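Local coordinates for protein probable transcriptional regulator (PDB 2GEN) that probably binds cis-regulatory DNA through an N-terminal helix-turn-helix and acts as a TetR-family transcription factor, at residues E81-L86 against A134-Y139. Residues are numbered along the deposited sequence; the frame is centred on the assembly and turned at random.
Sequences EETVRL and AALAGY
Rotation about the first side-chain bond of Thr83 (chi1 -58°) sets its methyl CG2 anti to the backbone N and places it against Leu136, while OG1, beside the backbone N, turns to the Tyr139 ring. Tyr139 in turn carries CG anti to its own carbonyl carbon (chi1 -60°), which brings the CE2 side of the ring to the threonine. OG1 of Thr83 lies 3.4 Å from CE2 of Tyr139, approaching the ring obliquely, and CB of Thr83 follows at 4.0 Å from the same carbon. The two hydroxyls stay apart, with OG1 of Thr83 3.9 Å from OH of Tyr139. Thr83 is buried, and its hydroxyl instead hydrogen-bonds to the carbonyl oxygen of Ser79, four residues earlier and just ahead of helix 80-97, so it meets the tyrosine only by van der Waals contact. The methyl serves the apolar half: CG2 of Thr83 rests 4.1 Å from CD2 of Leu136, the two side chains lying alongside one another and running in opposite directions, and 4.2 Å from the carbonyl oxygen of Ala135. A short branched residue suits this place because one branch can be apolar while the other returns its polarity to the backbone. Leu136 offers a branched apolar end that also packs on Phe153 of helix 150-169; the broad ring of Tyr139 serves both Thr83 and the loop residues Leu144 and Phe145. Ala135, a mere methyl, touches Phe74 of helix 51-76, as does Thr83. The axes of segments 81-86 and 134-139 approach to 10.6 Å at 148°, a sparse, roughly antiparallel crossing that joins helices 80-97 and 118-141 in the all-helical C-terminal domain characteristic of TetR-family regulators.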
ATOM      1  N   GLU A  81     -24.495   5.004   4.995  1.00 18.14           N
ATOM      2  CA  GLU A  81     -23.884   5.352   3.702  1.00 17.74           C
ATOM      3  C   GLU A  81     -22.921   6.552   3.833  1.00 16.09           C
ATOM      4  O   GLU A  81     -21.745   6.498   3.428  1.00 16.55           O
ATOM      5  CB  GLU A  81     -24.962   5.670   2.670  1.00 17.36           C
ATOM      6  CG  GLU A  81     -24.368   6.041   1.321  1.00 20.32           C
ATOM      7  CD  GLU A  81     -25.396   6.361   0.258  1.00 24.50           C
ATOM      8  OE1 GLU A  81     -26.612   6.309   0.521  1.00 27.39           O
ATOM      9  OE2 GLU A  81     -24.976   6.719  -0.863  1.00 23.76           O
ATOM     10  N   GLU A  82     -23.398   7.647   4.422  1.00 16.33           N
ATOM     11  CA  GLU A  82     -22.491   8.776   4.650  1.00 16.70           C
ATOM     12  C   GLU A  82     -21.270   8.437   5.524  1.00 15.80           C
ATOM     13  O   GLU A  82     -20.149   8.925   5.315  1.00 15.35           O
ATOM     14  CB  GLU A  82     -23.258   9.940   5.267  1.00 17.84           C
ATOM     15  CG  GLU A  82     -24.206  10.630   4.273  1.00 18.50           C
ATOM     16  CD  GLU A  82     -24.661  12.025   4.747  1.00 19.71           C
ATOM     17  OE1 GLU A  82     -24.366  12.438   5.902  1.00 19.21           O
ATOM     18  OE2 GLU A  82     -25.373  12.688   3.960  1.00 21.56           O
ATOM     19  N   THR A  83     -21.472   7.582   6.531  1.00 15.09           N
ATOM     20  CA  THR A  83     -20.356   7.214   7.412  1.00 14.61           C
ATOM     21  C   THR A  83     -19.244   6.489   6.643  1.00 13.17           C
ATOM     22  O   THR A  83     -18.064   6.759   6.805  1.00 14.38           O
ATOM     23  CB  THR A  83     -20.946   6.407   8.630  1.00 13.37           C
ATOM     24  OG1 THR A  83     -21.929   7.215   9.300  1.00 15.49           O
ATOM     25  CG2 THR A  83     -19.821   6.038   9.604  1.00 17.99           C
ATOM     26  N   VAL A  84     -19.638   5.558   5.776  1.00 13.93           N
ATOM     27  CA  VAL A  84     -18.716   4.830   4.956  1.00 13.29           C
ATOM     28  C   VAL A  84     -18.042   5.778   3.956  1.00 13.85           C
ATOM     29  O   VAL A  84     -16.826   5.812   3.843  1.00 15.47           O
ATOM     30  CB  VAL A  84     -19.446   3.704   4.222  1.00 14.77           C
ATOM     31  CG1 VAL A  84     -18.545   3.075   3.190  1.00 16.95           C
ATOM     32  CG2 VAL A  84     -19.801   2.603   5.247  1.00 15.71           C
ATOM     33  N   ARG A  85     -18.856   6.595   3.309  1.00 14.49           N
ATOM     34  CA  ARG A  85     -18.289   7.553   2.303  1.00 15.37           C
ATOM     35  C   ARG A  85     -17.237   8.441   2.941  1.00 15.81           C
ATOM     36  O   ARG A  85     -16.240   8.745   2.307  1.00 15.48           O
ATOM     37  CB  ARG A  85     -19.364   8.422   1.698  1.00 16.27           C
ATOM     38  CG  ARG A  85     -20.325   7.706   0.694  1.00 16.26           C
ATOM     39  CD  ARG A  85     -21.488   8.631   0.348  1.00 18.64           C
ATOM     40  NE  ARG A  85     -20.995   9.842  -0.311  1.00 21.12           N
ATOM     41  CZ  ARG A  85     -20.716   9.943  -1.620  1.00 22.28           C
ATOM     42  NH1 ARG A  85     -20.950   8.942  -2.475  1.00 20.33           N
ATOM     43  NH2 ARG A  85     -20.236  11.103  -2.090  1.00 22.23           N
ATOM     44  N   LEU A  86     -17.474   8.901   4.175  1.00 14.60           N
ATOM     45  CA  LEU A  86     -16.575   9.776   4.921  1.00 14.63           C
ATOM     46  C   LEU A  86     -15.191   9.191   5.060  1.00 14.82           C
ATOM     47  O   LEU A  86     -14.210   9.915   4.968  1.00 14.65           O
ATOM     48  CB  LEU A  86     -17.210  10.100   6.301  1.00 14.69           C
ATOM     49  CG  LEU A  86     -16.325  11.007   7.157  1.00 17.83           C
ATOM     50  CD1 LEU A  86     -16.390  12.442   6.626  1.00 19.14           C
ATOM     51  CD2 LEU A  86     -16.849  10.892   8.588  1.00 18.30           C
ATOM     52  N   ALA A 134     -16.336   2.281  16.982  1.00 17.60           N
ATOM     53  CA  ALA A 134     -17.545   2.818  17.644  1.00 16.84           C
ATOM     54  C   ALA A 134     -18.509   3.449  16.671  1.00 16.53           C
ATOM     55  O   ALA A 134     -19.720   3.263  16.811  1.00 16.43           O
ATOM     56  CB  ALA A 134     -17.153   3.806  18.753  1.00 17.84           C
ATOM     57  N   ALA A 135     -17.985   4.132  15.635  1.00 15.54           N
ATOM     58  CA  ALA A 135     -18.857   4.771  14.641  1.00 16.17           C
ATOM     59  C   ALA A 135     -19.641   3.777  13.774  1.00 15.09           C
ATOM     60  O   ALA A 135     -20.693   4.096  13.234  1.00 16.60           O
ATOM     61  CB  ALA A 135     -18.034   5.694  13.732  1.00 16.06           C
ATOM     62  N   LEU A 136     -19.063   2.593  13.570  1.00 15.49           N
ATOM     63  CA  LEU A 136     -19.670   1.624  12.660  1.00 16.98           C
ATOM     64  C   LEU A 136     -20.574   0.657  13.370  1.00 17.18           C
ATOM     65  O   LEU A 136     -21.388   0.006  12.725  1.00 17.41           O
ATOM     66  CB  LEU A 136     -18.543   0.847  11.949  1.00 16.71           C
ATOM     67  CG  LEU A 136     -17.693   1.681  10.981  1.00 18.30           C
ATOM     68  CD1 LEU A 136     -16.453   0.945  10.558  1.00 21.06           C
ATOM     69  CD2 LEU A 136     -18.552   2.119   9.769  1.00 19.91           C
ATOM     70  N   ALA A 137     -20.395   0.522  14.687  1.00 17.03           N
ATOM     71  CA  ALA A 137     -20.948  -0.644  15.398  1.00 17.90           C
ATOM     72  C   ALA A 137     -22.491  -0.705  15.389  1.00 17.65           C
ATOM     73  O   ALA A 137     -23.088  -1.828  15.234  1.00 18.86           O
ATOM     74  CB  ALA A 137     -20.411  -0.708  16.845  1.00 18.70           C
ATOM     75  N   GLY A 138     -23.150   0.460  15.544  1.00 16.69           N
ATOM     76  CA  GLY A 138     -24.638   0.453  15.579  1.00 16.51           C
ATOM     77  C   GLY A 138     -25.157   0.034  14.189  1.00 17.25           C
ATOM     78  O   GLY A 138     -26.077  -0.780  14.040  1.00 17.09           O
ATOM     79  N   TYR A 139     -24.537   0.581  13.133  1.00 16.73           N
ATOM     80  CA  TYR A 139     -24.980   0.189  11.777  1.00 17.23           C
ATOM     81  C   TYR A 139     -24.780  -1.301  11.534  1.00 17.78           C
ATOM     82  O   TYR A 139     -25.595  -1.935  10.871  1.00 18.41           O
ATOM     83  CB  TYR A 139     -24.237   1.019  10.697  1.00 18.25           C
ATOM     84  CG  TYR A 139     -24.484   2.518  10.854  1.00 17.55           C
ATOM     85  CD1 TYR A 139     -25.767   3.020  10.851  1.00 17.19           C
ATOM     86  CD2 TYR A 139     -23.393   3.429  10.970  1.00 20.76           C
ATOM     87  CE1 TYR A 139     -26.031   4.444  10.968  1.00 21.77           C
ATOM     88  CE2 TYR A 139     -23.648   4.848  11.093  1.00 20.73           C
ATOM     89  CZ  TYR A 139     -24.973   5.314  11.061  1.00 23.29           C
ATOM     90  OH  TYR A 139     -25.313   6.666  11.186  1.00 24.83           O
TER